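Local coordinates for protein (R)-S-adenosyl-L-methionine hydrolase (Thermus thermophilus, PDB 2CW5) that hydrolyses S-adenosyl-L-methionine to adenosine and L-methionine, working as a homotrimer without chlorinase or fluorinase activity, at residues V4-D9 / V19-L24; T87-D92 / A143-G148; A139-H144 / E152-E157. One frame throughout, in Å; residues are numbered along the deposited sequence.

Interaction 1: residues V4-D9 / V19-L24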
loop_
_atom_site.group_PDB
_atom_site.type_symbol
_atom_site.label_atom_id
_atom_site.label_comp_id
_atom_site.label_asym_id
_atom_site.label_seq_id
_atom_site.Cartn_x
_atom_site.Cartn_y
_atom_site.Cartn_z
ATOM N N VAL C 4 7.456 10.527 -13.413
ATOM C CA VAL C 4 7.909 10.716 -12.046
ATOM C C VAL C 4 7.863 9.393 -11.283
ATOM O O VAL C 4 6.809 8.760 -11.171
ATOM C CB VAL C 4 7.033 11.748 -11.290
ATOM C CG1 VAL C 4 7.477 11.835 -9.842
ATOM C CG2 VAL C 4 7.145 13.118 -11.943
ATOM N N TYR C 5 9.015 8.974 -10.775
ATOM C CA TYR C 5 9.114 7.744 -9.995
ATOM C C TYR C 5 9.192 8.190 -8.543
ATOM O O TYR C 5 10.013 9.040 -8.182
ATOM C CB TYR C 5 10.340 6.947 -10.431
ATOM C CG TYR C 5 10.103 6.265 -11.767
ATOM C CD1 TYR C 5 9.540 4.987 -11.828
ATOM C CD2 TYR C 5 10.357 6.930 -12.968
ATOM C CE1 TYR C 5 9.232 4.388 -13.056
ATOM C CE2 TYR C 5 10.052 6.339 -14.205
ATOM C CZ TYR C 5 9.488 5.071 -14.237
ATOM O OH TYR C 5 9.172 4.489 -15.445
ATOM N N PHE C 6 8.338 7.593 -7.719
ATOM C CA PHE C 6 8.192 7.974 -6.319
ATOM C C PHE C 6 8.538 6.906 -5.272
ATOM O O PHE C 6 8.013 5.785 -5.296
ATOM C CB PHE C 6 6.737 8.467 -6.167
ATOM C CG PHE C 6 6.401 9.076 -4.836
ATOM C CD1 PHE C 6 7.389 9.555 -3.981
ATOM C CD2 PHE C 6 5.061 9.185 -4.448
ATOM C CE1 PHE C 6 7.050 10.131 -2.756
ATOM C CE2 PHE C 6 4.708 9.759 -3.226
ATOM C CZ PHE C 6 5.706 10.233 -2.377
ATOM N N LEU C 7 9.440 7.262 -4.362
ATOM C CA LEU C 7 9.831 6.371 -3.279
ATOM C C LEU C 7 9.722 7.130 -1.962
ATOM O O LEU C 7 10.007 8.324 -1.903
ATOM C CB LEU C 7 11.271 5.874 -3.465
ATOM C CG LEU C 7 11.809 4.945 -2.365
ATOM C CD1 LEU C 7 12.800 3.943 -2.964
ATOM C CD2 LEU C 7 12.469 5.772 -1.256
ATOM N N SER C 8 9.288 6.449 -0.909
ATOM C CA SER C 8 9.190 7.105 0.389
ATOM C C SER C 8 9.120 6.073 1.495
ATOM O O SER C 8 9.097 4.872 1.234
ATOM C CB SER C 8 7.930 7.968 0.463
ATOM O OG SER C 8 6.791 7.162 0.733
ATOM N N ASP C 9 9.101 6.555 2.735
ATOM C CA ASP C 9 8.959 5.680 3.890
ATOM C C ASP C 9 7.653 6.091 4.580
ATOM O O ASP C 9 7.481 5.868 5.776
ATOM C CB ASP C 9 10.139 5.846 4.854
ATOM C CG ASP C 9 10.210 7.240 5.469
ATOM O OD1 ASP C 9 9.497 8.145 4.991
ATOM O OD2 ASP C 9 10.990 7.430 6.430
ATOM N N VAL C 19 -1.436 12.244 -1.204
ATOM C CA VAL C 19 -1.429 13.702 -1.210
ATOM C C VAL C 19 -0.327 14.227 -2.131
ATOM O O VAL C 19 -0.535 15.188 -2.876
ATOM C CB VAL C 19 -1.236 14.271 0.215
ATOM C CG1 VAL C 19 -1.079 15.792 0.160
ATOM C CG2 VAL C 19 -2.438 13.910 1.077
ATOM N N VAL C 20 0.841 13.593 -2.089
ATOM C CA VAL C 20 1.938 14.000 -2.955
ATOM C C VAL C 20 1.531 13.780 -4.414
ATOM O O VAL C 20 1.786 14.620 -5.280
ATOM C CB VAL C 20 3.220 13.206 -2.640
ATOM C CG1 VAL C 20 4.260 13.448 -3.722
ATOM C CG2 VAL C 20 3.774 13.641 -1.281
ATOM N N LYS C 21 0.893 12.648 -4.687
ATOM C CA LYS C 21 0.438 12.358 -6.042
ATOM C C LYS C 21 -0.619 13.382 -6.473
ATOM O O LYS C 21 -0.695 13.763 -7.646
ATOM C CB LYS C 21 -0.145 10.944 -6.106
ATOM C CG LYS C 21 0.892 9.842 -5.981
ATOM C CD LYS C 21 0.230 8.473 -6.075
ATOM C CE LYS C 21 1.254 7.359 -6.087
ATOM N NZ LYS C 21 0.588 6.027 -6.117
ATOM N N ALA C 22 -1.436 13.825 -5.519
ATOM C CA ALA C 22 -2.477 14.810 -5.805
ATOM C C ALA C 22 -1.843 16.149 -6.168
ATOM O O ALA C 22 -2.265 16.802 -7.120
ATOM C CB ALA C 22 -3.395 14.979 -4.594
ATOM N N VAL C 23 -0.831 16.560 -5.408
ATOM C CA VAL C 23 -0.155 17.821 -5.695
ATOM C C VAL C 23 0.536 17.723 -7.053
ATOM O O VAL C 23 0.505 18.669 -7.836
ATOM C CB VAL C 23 0.888 18.175 -4.606
ATOM C CG1 VAL C 23 1.687 19.402 -5.026
ATOM C CG2 VAL C 23 0.181 18.455 -3.287
ATOM N N LEU C 24 1.147 16.575 -7.336
ATOM C CA LEU C 24 1.826 16.376 -8.616
ATOM C C LEU C 24 0.847 16.505 -9.779
ATOM O O LEU C 24 1.200 16.999 -10.848
ATOM C CB LEU C 24 2.490 14.995 -8.674
ATOM C CG LEU C 24 3.747 14.752 -7.834
ATOM C CD1 LEU C 24 4.207 13.309 -8.018
ATOM C CD2 LEU C 24 4.845 15.715 -8.252
#
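Strand 4-8 and the helix segment 19-24 run nearly antiparallel, at 156° with their axes 11.1 Å apart, and Val4 lies across from Leu24 while Phe6 lies across from Lys21. The two layers meet through Val4 and Phe6, which both point toward the helix. Phe6 carries most of the contact. Its CG stands anti to the backbone N (chi1 -173°), and this carries the ring out to the helix. The far end of the ring does the touching: CE2 lies 3.7 Å from CG1 of Val20, and CZ lies 3.8 Å from the same methyl. CB of Val20 is almost as near, 3.8 Å from Phe6 CE2. The valine therefore meets the ring with its branch point and not with one methyl alone. It comes in obliquely to the ring. This is the strand-to-helix half of a beta-alpha-beta crossover in the N-terminal domain. Strand 4-8 leads into helix 16-24, and the chain then returns as strand 34-37, parallel to strand 4-8 and next to it. Lys21 borders the Phe6 ring with its aliphatic part, CG lying 4.5 Å from Phe6 CD2. Its extended chain carries NZ on to a salt bridge with Asp35. Nearer the start of the strand, Val4 CG1 is 4.0 Å from Leu24 CD1, and the two side chains pass at a slant. Other sides of helix 16-24 are covered too: Val19 and Ala22 pack on Ala55 and Tyr58 of a second subunit, and Val23 packs on Ala139 of helix 133-147. The strand ends at Ser8. Asp9, just after it, probably binds adenosine, as in related enzymes.

Interaction 2: residues T87-D92 / A143-G148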
loop_
_atom_site.group_PDB
_atom_site.type_symbol
_atom_site.label_atom_id
_atom_site.label_comp_id
_atom_site.label_asym_id
_atom_site.label_seq_id
_atom_site.Cartn_x
_atom_site.Cartn_y
_atom_site.Cartn_z
ATOM N N THR C 87 16.987 12.665 -12.980
ATOM C CA THR C 87 16.854 13.815 -12.098
ATOM C C THR C 87 16.411 13.322 -10.732
ATOM O O THR C 87 15.569 12.429 -10.628
ATOM C CB THR C 87 15.844 14.814 -12.678
ATOM O OG1 THR C 87 16.359 15.318 -13.919
ATOM C CG2 THR C 87 15.604 15.981 -11.710
ATOM N N TYR C 88 16.985 13.899 -9.685
ATOM C CA TYR C 88 16.671 13.473 -8.328
ATOM C C TYR C 88 16.099 14.607 -7.500
ATOM O O TYR C 88 16.573 15.738 -7.575
ATOM C CB TYR C 88 17.941 12.936 -7.662
ATOM C CG TYR C 88 18.654 11.897 -8.500
ATOM C CD1 TYR C 88 18.253 10.565 -8.481
ATOM C CD2 TYR C 88 19.691 12.261 -9.361
ATOM C CE1 TYR C 88 18.861 9.615 -9.303
ATOM C CE2 TYR C 88 20.305 11.326 -10.189
ATOM C CZ TYR C 88 19.883 10.004 -10.158
ATOM O OH TYR C 88 20.456 9.077 -11.004
ATOM N N VAL C 89 15.071 14.295 -6.719
ATOM C CA VAL C 89 14.430 15.282 -5.860
ATOM C C VAL C 89 14.207 14.644 -4.500
ATOM O O VAL C 89 13.504 13.645 -4.377
ATOM C CB VAL C 89 13.076 15.734 -6.437
ATOM C CG1 VAL C 89 12.392 16.713 -5.476
ATOM C CG2 VAL C 89 13.282 16.370 -7.796
ATOM N N GLY C 90 14.825 15.219 -3.475
ATOM C CA GLY C 90 14.675 14.673 -2.146
ATOM C C GLY C 90 15.625 15.336 -1.170
ATOM O O GLY C 90 16.300 16.302 -1.522
ATOM N N PRO C 91 15.686 14.840 0.073
ATOM C CA PRO C 91 16.557 15.378 1.122
ATOM C C PRO C 91 18.037 15.132 0.859
ATOM O O PRO C 91 18.428 14.085 0.343
ATOM C CB PRO C 91 16.068 14.659 2.373
ATOM C CG PRO C 91 15.653 13.317 1.823
ATOM C CD PRO C 91 14.882 13.720 0.587
ATOM N N ASP C 92 18.852 16.121 1.205
ATOM C CA ASP C 92 20.295 16.034 1.027
ATOM C C ASP C 92 20.861 15.345 2.264
ATOM O O ASP C 92 21.529 15.967 3.095
ATOM C CB ASP C 92 20.879 17.443 0.869
ATOM C CG ASP C 92 22.352 17.438 0.500
ATOM O OD1 ASP C 92 22.837 16.434 -0.064
ATOM O OD2 ASP C 92 23.025 18.458 0.759
ATOM N N ALA C 143 7.010 18.267 -9.813
ATOM C CA ALA C 143 6.068 18.626 -10.869
ATOM C C ALA C 143 6.743 19.613 -11.826
ATOM O O ALA C 143 6.651 19.482 -13.052
ATOM C CB ALA C 143 4.816 19.249 -10.263
ATOM N N HIS C 144 7.433 20.591 -11.247
ATOM C CA HIS C 144 8.143 21.609 -12.012
ATOM C C HIS C 144 9.091 20.942 -13.007
ATOM O O HIS C 144 9.061 21.238 -14.201
ATOM C CB HIS C 144 8.913 22.509 -11.044
ATOM C CG HIS C 144 9.658 23.625 -11.704
ATOM N ND1 HIS C 144 10.856 23.438 -12.359
ATOM C CD2 HIS C 144 9.395 24.951 -11.773
ATOM C CE1 HIS C 144 11.304 24.602 -12.795
ATOM N NE2 HIS C 144 10.435 25.536 -12.453
ATOM N N LEU C 145 9.920 20.030 -12.508
ATOM C CA LEU C 145 10.873 19.307 -13.345
ATOM C C LEU C 145 10.186 18.362 -14.329
ATOM O O LEU C 145 10.630 18.224 -15.468
ATOM C CB LEU C 145 11.847 18.520 -12.466
ATOM C CG LEU C 145 12.780 19.407 -11.638
ATOM C CD1 LEU C 145 13.525 18.573 -10.601
ATOM C CD2 LEU C 145 13.752 20.123 -12.581
ATOM N N ALA C 146 9.107 17.720 -13.890
ATOM C CA ALA C 146 8.364 16.796 -14.745
ATOM C C ALA C 146 7.786 17.533 -15.954
ATOM O O ALA C 146 7.664 16.962 -17.041
ATOM C CB ALA C 146 7.240 16.128 -13.951
ATOM N N LEU C 147 7.427 18.798 -15.758
ATOM C CA LEU C 147 6.869 19.613 -16.836
ATOM C C LEU C 147 7.958 19.996 -17.827
ATOM O O LEU C 147 7.675 20.317 -18.977
ATOM C CB LEU C 147 6.227 20.885 -16.277
ATOM C CG LEU C 147 4.889 20.745 -15.552
ATOM C CD1 LEU C 147 4.536 22.060 -14.878
ATOM C CD2 LEU C 147 3.808 20.339 -16.546
ATOM N N GLY C 148 9.205 19.961 -17.373
ATOM C CA GLY C 148 10.312 20.309 -18.244
ATOM C C GLY C 148 10.839 21.707 -17.993
ATOM O O GLY C 148 11.683 22.200 -18.741
#
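Leu145 reaches Thr87 and Val89 because its CG is anti to the carbonyl carbon (chi1 -67°) and CD1 then continues the extended chain (chi2 169°). On the strand, Thr87 turns CG2 anti to its own N, and OG1 lies beside that N. The threonine thus offers its methyl to the leucine. The contact is helix-on-sheet packing in the alpha/beta N-terminal domain. Helix 133-147 lies on the mixed sheet, and strand 87-89 is an inner strand of that sheet, between strands 64-68 and 79-83. A single methyl of the helix serves both strand residues. Leu145 CD1 is 3.5 Å from Thr87 CG2 and 3.6 Å from Val89 CG2. Thr87 and Val89 are two apart on the strand and both point toward the helix, while Tyr88 between them points away. Tyr88 packs edge-to-face with Trp100. The contact is small and apolar, and Val64 of the adjacent strand also touches Leu145. Val89 is shared with the preceding turns of the helix, where it meets Phe138 and Ala141. Beyond Val89 the chain turns a corner at Gly90. The helix stops at Leu147, in a Schellman motif at Gly148. Gly148 takes a positive phi of 102°, and its N bonds to Leu145 O at 2.9 Å.

Interaction 3: residues A139-H144 / E152-E157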
loop_
_atom_site.group_PDB
_atom_site.type_symbol
_atom_site.label_atom_id
_atom_site.label_comp_id
_atom_site.label_asym_id
_atom_site.label_seq_id
_atom_site.Cartn_x
_atom_site.Cartn_y
_atom_site.Cartn_z
ATOM N N ALA C 139 7.113 17.763 -3.726
ATOM C CA ALA C 139 6.112 17.541 -4.772
ATOM C C ALA C 139 6.075 18.667 -5.805
ATOM O O ALA C 139 6.085 18.409 -7.013
ATOM C CB ALA C 139 4.722 17.348 -4.155
ATOM N N PRO C 140 6.016 19.932 -5.351
ATOM C CA PRO C 140 5.982 21.023 -6.328
ATOM C C PRO C 140 7.256 21.080 -7.173
ATOM O O PRO C 140 7.218 21.455 -8.345
ATOM C CB PRO C 140 5.785 22.267 -5.456
ATOM C CG PRO C 140 6.378 21.869 -4.130
ATOM C CD PRO C 140 5.902 20.448 -3.974
ATOM N N ALA C 141 8.372 20.685 -6.575
ATOM C CA ALA C 141 9.655 20.679 -7.268
ATOM C C ALA C 141 9.644 19.604 -8.354
ATOM O O ALA C 141 10.063 19.837 -9.494
ATOM C CB ALA C 141 10.777 20.410 -6.270
ATOM N N ALA C 142 9.148 18.427 -7.992
ATOM C CA ALA C 142 9.069 17.310 -8.925
ATOM C C ALA C 142 8.147 17.639 -10.098
ATOM O O ALA C 142 8.459 17.325 -11.243
ATOM C CB ALA C 142 8.578 16.070 -8.204
ATOM N N ALA C 143 7.010 18.267 -9.813
ATOM C CA ALA C 143 6.068 18.626 -10.869
ATOM C C ALA C 143 6.743 19.613 -11.826
ATOM O O ALA C 143 6.651 19.482 -13.052
ATOM C CB ALA C 143 4.816 19.249 -10.263
ATOM N N HIS C 144 7.433 20.591 -11.247
ATOM C CA HIS C 144 8.143 21.609 -12.012
ATOM C C HIS C 144 9.091 20.942 -13.007
ATOM O O HIS C 144 9.061 21.238 -14.201
ATOM C CB HIS C 144 8.913 22.509 -11.044
ATOM C CG HIS C 144 9.658 23.625 -11.704
ATOM N ND1 HIS C 144 10.856 23.438 -12.359
ATOM C CD2 HIS C 144 9.395 24.951 -11.773
ATOM C CE1 HIS C 144 11.304 24.602 -12.795
ATOM N NE2 HIS C 144 10.435 25.536 -12.453
ATOM N N GLU C 152 16.958 25.882 -12.447
ATOM C CA GLU C 152 17.274 27.124 -11.749
ATOM C C GLU C 152 16.005 27.815 -11.259
ATOM O O GLU C 152 16.063 28.719 -10.426
ATOM C CB GLU C 152 18.068 28.077 -12.653
ATOM C CG GLU C 152 17.478 28.289 -14.037
ATOM C CD GLU C 152 18.110 27.392 -15.082
ATOM O OE1 GLU C 152 18.093 26.157 -14.899
ATOM O OE2 GLU C 152 18.626 27.922 -16.092
ATOM N N GLY C 153 14.860 27.388 -11.780
ATOM C CA GLY C 153 13.602 27.972 -11.358
ATOM C C GLY C 153 13.157 27.431 -10.008
ATOM O O GLY C 153 12.187 27.911 -9.431
ATOM N N LEU C 154 13.876 26.433 -9.500
ATOM C CA LEU C 154 13.548 25.812 -8.218
ATOM C C LEU C 154 14.098 26.564 -7.015
ATOM O O LEU C 154 13.441 26.658 -5.977
ATOM C CB LEU C 154 14.080 24.383 -8.182
ATOM C CG LEU C 154 13.480 23.399 -9.183
ATOM C CD1 LEU C 154 14.296 22.109 -9.182
ATOM C CD2 LEU C 154 12.028 23.127 -8.806
ATOM N N GLY C 155 15.313 27.080 -7.157
ATOM C CA GLY C 155 15.955 27.805 -6.077
ATOM C C GLY C 155 17.411 28.047 -6.428
ATOM O O GLY C 155 17.811 27.798 -7.563
ATOM N N PRO C 156 18.235 28.517 -5.480
ATOM C CA PRO C 156 19.651 28.772 -5.755
ATOM C C PRO C 156 20.461 27.511 -6.063
ATOM O O PRO C 156 20.265 26.464 -5.444
ATOM C CB PRO C 156 20.121 29.467 -4.482
ATOM C CG PRO C 156 19.286 28.816 -3.429
ATOM C CD PRO C 156 17.915 28.806 -4.071
ATOM N N GLU C 157 21.371 27.616 -7.024
ATOM C CA GLU C 157 22.212 26.484 -7.389
ATOM C C GLU C 157 23.351 26.323 -6.391
ATOM O O GLU C 157 23.917 27.308 -5.912
ATOM C CB GLU C 157 22.779 26.672 -8.800
ATOM C CG GLU C 157 23.844 25.652 -9.192
ATOM C CD GLU C 157 24.205 25.718 -10.668
ATOM O OE1 GLU C 157 24.323 26.842 -11.204
ATOM O OE2 GLU C 157 24.385 24.648 -11.289
#
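The imidazole of His144 has Leu154 over one face, and the backbone of Gly153 approaches the ring obliquely. The leucine methyl makes a CH-pi contact: CD2 is 4.0 Å from the centroid of the His144 ring and 27° off its normal. Here the chain folds back on itself within the alpha/beta N-terminal domain. After helix 133-147 it makes a 3-10 turn that includes Glu152 and Gly153, then runs on to edge strand 157-158. His144 has CG anti to the backbone N (chi1 -178°), which directs the ring toward that returning chain. Ala141 sits one turn earlier on the same side of the helix. Leu154 CD2 rests in the angle between the two residues, 3.9 Å from His144 CB. The leucine and the histidine slant past each other. Leu154 is buried, while Gly153 is exposed, so the contact runs from the interior to the surface. The returning chain is also held by backbone hydrogen bonds of Leu154 with Glu112 and of Pro156 with Leu110. At the inner end, Leu154 CD2 lies 3.7 Å from Ala141 CA and 3.9 Å from Ala141 CB.

In the fold
All three contacts lie in the N-terminal domain, on the same side of the chain's centre. Interactions 1 and 2 are buried and both place a helix on the mixed sheet. Interaction 3 is partly buried and joins helix 133-147 to the chain that follows it. Interactions 2 and 3 share that helix and the residues Ala143 and His144. They meet where Leu145 CD1 lies 3.9 Å from Leu154 CD1. Interaction 1 reaches the same helix through Leu24, which packs on Ala142, and through Val4, which packs on Ala146. The first adds an aromatic ring to aliphatic packing, the second is methyl on methyl, and the third sets a methyl over an imidazole near the surface.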